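Local coordinates for protein tRNA dimethylallyltransferase (Bacillus halodurans, PDB 3EXA) that probably catalyses the transfer of a dimethylallyl group from dimethylallyl diphosphate onto adenine 37 of tRNAs that read codons beginning with uridine, at residues Glu87-Glu90 / Leu94-Leu97; His125-Phe130 / Arg164-Ile169; Arg230-Cys235 / Glu245-Leu250. One frame throughout, in Å; residues are numbered along the deposited sequence.

Contact 1 (Glu87-Glu90 / Leu94-Leu97); sequences EIHE and LPFL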
# COMPACT_ATOMS: atom_id res chain seq x y z
N GLU A 87 14.61 -27.52 5.63
CA GLU A 87 15.94 -27.88 6.12
C GLU A 87 15.88 -29.14 6.98
O GLU A 87 16.83 -29.93 7.03
CB GLU A 87 16.54 -26.71 6.91
CG GLU A 87 16.76 -25.43 6.08
CD GLU A 87 16.97 -24.18 6.93
OE1 GLU A 87 17.82 -24.21 7.85
OE2 GLU A 87 16.29 -23.16 6.67
N ILE A 88 14.75 -29.33 7.67
CA ILE A 88 14.55 -30.51 8.50
C ILE A 88 14.31 -31.71 7.58
O ILE A 88 14.74 -32.83 7.89
CB ILE A 88 13.35 -30.29 9.45
CG1 ILE A 88 13.72 -29.22 10.49
CG2 ILE A 88 12.95 -31.61 10.13
CD1 ILE A 88 12.59 -28.84 11.43
N HIS A 89 13.65 -31.49 6.45
CA HIS A 89 13.40 -32.57 5.50
C HIS A 89 14.67 -32.93 4.76
O HIS A 89 14.85 -34.07 4.35
CB HIS A 89 12.32 -32.18 4.50
CG HIS A 89 10.94 -32.52 4.96
ND1 HIS A 89 10.51 -33.82 5.10
CD2 HIS A 89 9.91 -31.74 5.35
CE1 HIS A 89 9.27 -33.82 5.57
NE2 HIS A 89 8.89 -32.57 5.73
N GLU A 90 15.55 -31.94 4.58
CA GLU A 90 16.82 -32.14 3.91
C GLU A 90 17.70 -33.06 4.76
O GLU A 90 18.59 -33.73 4.23
CB GLU A 90 17.55 -30.81 3.71
CG GLU A 90 16.75 -29.74 2.97
CD GLU A 90 17.03 -29.71 1.49
OE1 GLU A 90 16.39 -28.90 0.78
OE2 GLU A 90 17.89 -30.50 1.02
N LEU A 94 11.62 -35.53 10.49
CA LEU A 94 10.23 -35.10 10.42
C LEU A 94 10.00 -33.83 11.25
O LEU A 94 10.20 -33.84 12.47
CB LEU A 94 9.31 -36.22 10.91
CG LEU A 94 7.83 -35.87 11.02
CD1 LEU A 94 7.29 -35.47 9.66
CD2 LEU A 94 7.09 -37.06 11.56
N PRO A 95 9.59 -32.73 10.61
CA PRO A 95 9.35 -31.47 11.30
C PRO A 95 8.07 -31.46 12.14
O PRO A 95 7.00 -31.85 11.68
CB PRO A 95 9.30 -30.45 10.17
CG PRO A 95 8.65 -31.24 9.09
CD PRO A 95 9.39 -32.57 9.16
N PHE A 96 8.22 -30.98 13.38
CA PHE A 96 7.14 -30.89 14.35
C PHE A 96 6.85 -29.43 14.75
O PHE A 96 7.74 -28.72 15.23
CB PHE A 96 7.53 -31.68 15.62
CG PHE A 96 7.18 -33.15 15.57
CD1 PHE A 96 6.00 -33.61 16.15
CD2 PHE A 96 8.04 -34.07 14.98
CE1 PHE A 96 5.67 -34.98 16.14
CE2 PHE A 96 7.72 -35.43 14.96
CZ PHE A 96 6.53 -35.89 15.55
N LEU A 97 5.62 -28.97 14.52
CA LEU A 97 5.22 -27.62 14.89
C LEU A 97 4.43 -27.81 16.18
O LEU A 97 3.30 -28.33 16.16
CB LEU A 97 4.34 -26.99 13.81
CG LEU A 97 3.91 -25.52 14.00
CD1 LEU A 97 5.13 -24.62 14.06
CD2 LEU A 97 3.03 -25.10 12.85

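Contact 2 (His125-Phe130 / Arg164-Ile169); sequences HELEAF and RALEII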
# COMPACT_ATOMS: atom_id res chain seq x y z
N HIS A 125 -3.63 6.82 -11.93
CA HIS A 125 -3.33 7.46 -13.21
C HIS A 125 -4.63 7.51 -14.03
O HIS A 125 -4.92 8.50 -14.70
CB HIS A 125 -2.27 6.66 -13.97
CG HIS A 125 -1.88 7.26 -15.29
ND1 HIS A 125 -1.40 6.50 -16.33
CD2 HIS A 125 -1.87 8.54 -15.72
CE1 HIS A 125 -1.12 7.28 -17.36
NE2 HIS A 125 -1.40 8.53 -17.01
N GLU A 126 -5.41 6.44 -13.96
CA GLU A 126 -6.67 6.34 -14.68
C GLU A 126 -7.66 7.42 -14.24
O GLU A 126 -8.33 8.03 -15.06
CB GLU A 126 -7.29 4.96 -14.46
CG GLU A 126 -8.65 4.74 -15.09
CD GLU A 126 -9.19 3.35 -14.79
OE1 GLU A 126 -8.47 2.37 -15.06
OE2 GLU A 126 -10.33 3.25 -14.28
N LEU A 127 -7.75 7.64 -12.93
CA LEU A 127 -8.66 8.64 -12.40
C LEU A 127 -8.23 10.05 -12.78
O LEU A 127 -9.06 10.89 -13.12
CB LEU A 127 -8.75 8.54 -10.88
CG LEU A 127 -9.34 7.23 -10.36
CD1 LEU A 127 -9.31 7.23 -8.85
CD2 LEU A 127 -10.75 7.06 -10.88
N GLU A 128 -6.93 10.32 -12.74
CA GLU A 128 -6.45 11.65 -13.09
C GLU A 128 -6.78 11.94 -14.54
O GLU A 128 -7.27 13.02 -14.86
CB GLU A 128 -4.94 11.75 -12.81
CG GLU A 128 -4.65 11.60 -11.31
CD GLU A 128 -3.17 11.54 -10.97
OE1 GLU A 128 -2.42 10.85 -11.70
OE2 GLU A 128 -2.77 12.15 -9.96
N ALA A 129 -6.55 10.96 -15.41
CA ALA A 129 -6.84 11.10 -16.83
C ALA A 129 -8.34 11.30 -17.02
O ALA A 129 -8.79 12.02 -17.91
CB ALA A 129 -6.38 9.85 -17.58
N PHE A 130 -9.12 10.66 -16.16
CA PHE A 130 -10.56 10.76 -16.23
C PHE A 130 -11.03 12.16 -15.87
O PHE A 130 -11.84 12.77 -16.58
CB PHE A 130 -11.20 9.77 -15.26
CG PHE A 130 -12.69 9.72 -15.33
CD1 PHE A 130 -13.33 8.79 -16.14
CD2 PHE A 130 -13.46 10.64 -14.63
CE1 PHE A 130 -14.71 8.77 -16.24
CE2 PHE A 130 -14.85 10.63 -14.72
CZ PHE A 130 -15.48 9.69 -15.53
N ARG A 164 -8.93 10.15 -3.90
CA ARG A 164 -8.53 9.38 -2.74
C ARG A 164 -9.63 8.39 -2.35
O ARG A 164 -9.36 7.23 -2.07
CB ARG A 164 -8.24 10.34 -1.58
CG ARG A 164 -8.20 9.69 -0.20
CD ARG A 164 -7.00 8.77 -0.04
NE ARG A 164 -6.18 9.16 1.11
CZ ARG A 164 -6.63 9.29 2.35
NH1 ARG A 164 -7.91 9.06 2.63
NH2 ARG A 164 -5.80 9.65 3.32
N ALA A 165 -10.87 8.86 -2.36
CA ALA A 165 -12.01 8.01 -2.01
C ALA A 165 -12.16 6.83 -2.96
O ALA A 165 -12.44 5.71 -2.53
CB ALA A 165 -13.29 8.84 -2.01
N LEU A 166 -11.99 7.08 -4.25
CA LEU A 166 -12.13 6.02 -5.23
C LEU A 166 -11.00 5.00 -5.14
O LEU A 166 -11.19 3.83 -5.45
CB LEU A 166 -12.20 6.61 -6.65
CG LEU A 166 -13.35 7.60 -6.95
CD1 LEU A 166 -13.06 8.38 -8.22
CD2 LEU A 166 -14.66 6.84 -7.07
N GLU A 167 -9.81 5.43 -4.71
CA GLU A 167 -8.70 4.49 -4.60
C GLU A 167 -8.90 3.59 -3.40
O GLU A 167 -8.63 2.39 -3.46
CB GLU A 167 -7.35 5.22 -4.46
CG GLU A 167 -6.96 6.17 -5.59
CD GLU A 167 -5.53 6.68 -5.44
OE1 GLU A 167 -4.59 5.94 -5.79
OE2 GLU A 167 -5.33 7.82 -4.97
N ILE A 168 -9.36 4.17 -2.30
CA ILE A 168 -9.59 3.41 -1.08
C ILE A 168 -10.64 2.33 -1.33
O ILE A 168 -10.51 1.20 -0.84
CB ILE A 168 -10.05 4.32 0.07
CG1 ILE A 168 -8.88 5.19 0.54
CG2 ILE A 168 -10.61 3.48 1.21
CD1 ILE A 168 -9.20 6.13 1.70
N ILE A 169 -11.68 2.68 -2.09
CA ILE A 169 -12.76 1.75 -2.41
C ILE A 169 -12.25 0.60 -3.26
O ILE A 169 -12.54 -0.57 -2.99
CB ILE A 169 -13.92 2.48 -3.15
CG1 ILE A 169 -14.59 3.47 -2.19
CG2 ILE A 169 -14.92 1.48 -3.72
CD1 ILE A 169 -15.63 4.39 -2.82

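Contact 3 (Arg230-Cys235 / Glu245-Leu250); sequences RGIRDC and EMYDYL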
# COMPACT_ATOMS: atom_id res chain seq x y z
N ARG A 230 15.37 -2.41 33.12
CA ARG A 230 16.18 -2.03 31.98
C ARG A 230 15.42 -1.06 31.09
O ARG A 230 15.95 -0.59 30.09
CB ARG A 230 16.63 -3.26 31.18
CG ARG A 230 15.52 -4.14 30.66
CD ARG A 230 16.05 -5.18 29.68
NE ARG A 230 16.52 -4.59 28.43
CZ ARG A 230 16.87 -5.30 27.36
NH1 ARG A 230 16.80 -6.63 27.40
NH2 ARG A 230 17.28 -4.70 26.25
N GLY A 231 14.19 -0.75 31.48
CA GLY A 231 13.39 0.19 30.71
C GLY A 231 12.50 -0.35 29.60
O GLY A 231 12.07 0.42 28.75
N ILE A 232 12.23 -1.65 29.60
CA ILE A 232 11.36 -2.25 28.56
C ILE A 232 9.89 -1.92 28.86
O ILE A 232 9.38 -2.22 29.95
CB ILE A 232 11.52 -3.81 28.52
CG1 ILE A 232 12.96 -4.20 28.14
CG2 ILE A 232 10.56 -4.40 27.53
CD1 ILE A 232 13.41 -3.70 26.78
N ARG A 233 9.19 -1.32 27.91
CA ARG A 233 7.79 -0.98 28.14
C ARG A 233 7.02 -0.84 26.85
O ARG A 233 7.58 -0.44 25.83
CB ARG A 233 7.68 0.31 28.97
CG ARG A 233 6.25 0.72 29.36
CD ARG A 233 6.24 2.06 30.11
NE ARG A 233 5.67 1.93 31.45
CZ ARG A 233 4.41 1.62 31.69
NH1 ARG A 233 3.97 1.51 32.93
NH2 ARG A 233 3.57 1.43 30.68
N ASP A 234 5.74 -1.19 26.89
CA ASP A 234 4.88 -1.08 25.71
C ASP A 234 5.41 -1.86 24.50
O ASP A 234 5.22 -1.46 23.34
CB ASP A 234 4.72 0.40 25.38
CG ASP A 234 4.08 1.16 26.52
OD1 ASP A 234 4.38 2.35 26.74
OD2 ASP A 234 3.25 0.53 27.21
N CYS A 235 6.08 -2.97 24.78
CA CYS A 235 6.63 -3.82 23.73
C CYS A 235 5.82 -5.09 23.67
O CYS A 235 5.10 -5.43 24.61
CB CYS A 235 8.09 -4.17 24.01
SG CYS A 235 9.29 -2.83 23.80
N GLU A 245 0.70 -8.33 33.99
CA GLU A 245 0.14 -8.29 35.34
C GLU A 245 1.18 -7.79 36.33
O GLU A 245 0.89 -6.97 37.20
CB GLU A 245 -0.36 -9.66 35.76
CG GLU A 245 -1.49 -10.19 34.90
CD GLU A 245 -1.03 -10.85 33.62
OE1 GLU A 245 0.18 -11.19 33.50
OE2 GLU A 245 -1.88 -11.06 32.73
N MSE A 246 2.40 -8.29 36.20
CA MSE A 246 3.46 -7.85 37.10
C MSE A 246 3.75 -6.36 36.87
O MSE A 246 4.01 -5.62 37.82
CB MSE A 246 4.73 -8.69 36.89
CG MSE A 246 4.57 -10.15 37.30
SE MSE A 246 3.97 -10.38 39.16
CE MSE A 246 2.16 -11.02 38.80
N TYR A 247 3.68 -5.91 35.63
CA TYR A 247 3.93 -4.50 35.36
C TYR A 247 2.92 -3.59 36.07
O TYR A 247 3.29 -2.52 36.57
CB TYR A 247 3.95 -4.23 33.86
CG TYR A 247 5.32 -4.33 33.23
CD1 TYR A 247 5.77 -3.36 32.34
CD2 TYR A 247 6.18 -5.40 33.51
CE1 TYR A 247 7.02 -3.43 31.75
CE2 TYR A 247 7.45 -5.48 32.91
CZ TYR A 247 7.86 -4.48 32.03
OH TYR A 247 9.10 -4.51 31.42
N ASP A 248 1.66 -3.99 36.13
CA ASP A 248 0.69 -3.16 36.85
C ASP A 248 1.10 -3.11 38.32
O ASP A 248 1.01 -2.06 38.96
CB ASP A 248 -0.73 -3.74 36.75
CG ASP A 248 -1.37 -3.46 35.41
OD1 ASP A 248 -1.52 -2.28 35.04
OD2 ASP A 248 -1.73 -4.43 34.72
N TYR A 249 1.55 -4.24 38.85
CA TYR A 249 2.01 -4.29 40.24
C TYR A 249 3.20 -3.35 40.43
O TYR A 249 3.22 -2.53 41.35
CB TYR A 249 2.42 -5.72 40.64
CG TYR A 249 3.31 -5.75 41.86
CD1 TYR A 249 2.82 -5.38 43.12
CD2 TYR A 249 4.66 -6.11 41.77
CE1 TYR A 249 3.64 -5.36 44.24
CE2 TYR A 249 5.50 -6.10 42.89
CZ TYR A 249 4.97 -5.72 44.12
OH TYR A 249 5.77 -5.68 45.24
N LEU A 250 4.19 -3.48 39.56
CA LEU A 250 5.40 -2.66 39.62
C LEU A 250 5.07 -1.17 39.48
O LEU A 250 5.77 -0.32 40.04
CB LEU A 250 6.37 -3.10 38.52
CG LEU A 250 7.56 -4.01 38.84
CD1 LEU A 250 7.35 -4.80 40.11
CD2 LEU A 250 7.80 -4.92 37.65

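Contact 1 (Glu87-Glu90 / Leu94-Leu97)
The imidazole of H89 lies with one face over the pyrrolidine ring of P95, while its NE2 donates a hydrogen bond to the backbone O of K4. This pairing joins the end of helix 74-90 to the start of strand 94-98, the return half of a beta-alpha-beta crossover in the parallel sheet of the P-loop NTPase core. P95 CD sits 3.9 Å from the centroid of the H89 ring and 29° off its normal, a CH-pi contact over the face. Within that ring P95 CD lies nearest to H89 NE2, at 3.5 Å, and P95 CG is 3.6 Å from the same nitrogen. The two side chains stand roughly perpendicular, and the bond to K4 on the neighbouring strand 4-9 helps to fix the rotation of the imidazole.

Replacing H89 by an alanine would probably leave the O of K4 without this donor and the CD and CG side of P95 without its aromatic cover.

I88, one residue earlier on the helix, points toward the strand. With chi1 at -69°, I88 CG2 is the branch anti to the backbone N, and it leads to the strand backbone, 3.6 Å from P95 N. The same methyl also meets P95 CD, at 3.8 Å, and so P95 is in contact with both helix residues. Having no N-H, P95 joins the sheet through its backbone bond with V6, while L94 bonds to N28 and E30, and F96 to E30 and I32. I88 also packs on E30 and I32 of strand 29-33. At the far end of its chain, I88 CD1 rests 3.9 Å from P95 CB.

Contact 2 (His125-Phe130 / Arg164-Ile169)
L127 and L166 point their side chains at each other from two neighbouring helices, 121-133 and 159-171, and meet obliquely. The contact is wholly apolar and small, with 119 Å² buried and 8.4 Å between the CA atoms of the two leucines. Each leucine has CG beside its backbone N and CD1 in the extended position; for L127 (chi2 177°) this carries CD1 well out from its own helix, where it lands 3.7 Å from L166 CB, at the root of the L166 side chain. L166 CD1 in turn rests against both methyls of L127, 3.8 Å from L127 CD2 and 4.0 Å from L127 CD1. Both methyls of L127 are thus used, but of L166 it is CB and CD1 that touch.

E167 adds a weaker flank. Its CG lies 4.2 Å from L127 CD1, so the aliphatic stem borders the leucine pair, whereas its carboxylate has a long, weak ion pair with R124. The apolar patch extends beyond the two segments: L127 also packs on I163, and L166 on L139 and L143 of helix 136-144. Nearby, E128 is salt-bridged to R160.

The far side of helix 159-171 faces a second subunit in the crystal assembly, where R164 NH1 bonds to the backbone O of T172 of that neighbouring chain. R164 and R160 fall in a region that, by similarity, contacts substrate tRNA. The arrangement is that of a small helical bundle with a leucine-rich core, standing apart from the nucleotide-binding core and consistent with the tRNA-binding insertion domain of this family.

Contact 3 (Arg230-Cys235 / Glu245-Leu250)
A side-chain to main-chain hydrogen bond ties helix 244-251 to the loop that follows helix 220-229, a helix closed by a Schellman motif in which G231 takes the positive phi (91°). The donor is Y247, which points from its helix toward the loop, and the acceptor is the carbonyl O of I232, just beyond the glycine. Y247 OH to I232 O is 2.7 Å. The angle at the carbonyl oxygen is 136° and the hydroxyl is tilted 35° from the carbonyl plane, while I232 O lies in the plane of the Y247 ring, at its edge, 3.2 Å from Y247 CE1. I232 CB also touches the phenol oxygen, 3.8 Å from Y247 OH. Outside the two segments Y228 meets the Y247 ring edge-to-face, and V238 packs on both Y247 and I232; they help to bury a phenol whose hydroxyl is satisfied by I232 O.

R233 is extended as far as CD and then turns its guanidinium toward D251, to which NH1 is salt-bridged; R233 NH2 also pairs with D234 OD2 at 3.6 Å. Within the loop, I232 CD1 lies over one face of the R230 guanidinium, 3.5 Å from its plane and displaced from the centre.

From the N terminus the chain closes three loops in series, none nesting within or crossing another. Contact 1 comes first and closes the shortest, the three-residue turn between helix 74-90 and strand 94-98, fastening that helix to the sheet of the nucleotide-binding core. Contact 2 follows and spans 33 mostly helical residues, bringing helices 121-133 and 159-171 together in the remote helical part; its centre is about 47 Å from that of contact 1. The chain then returns to the core through strand 191-198 before contact 3 closes a nine-residue connection between 230-235 and 245-250, binding a loop to helix 244-251. Centres of contacts 1 and 3 are about 37 Å apart.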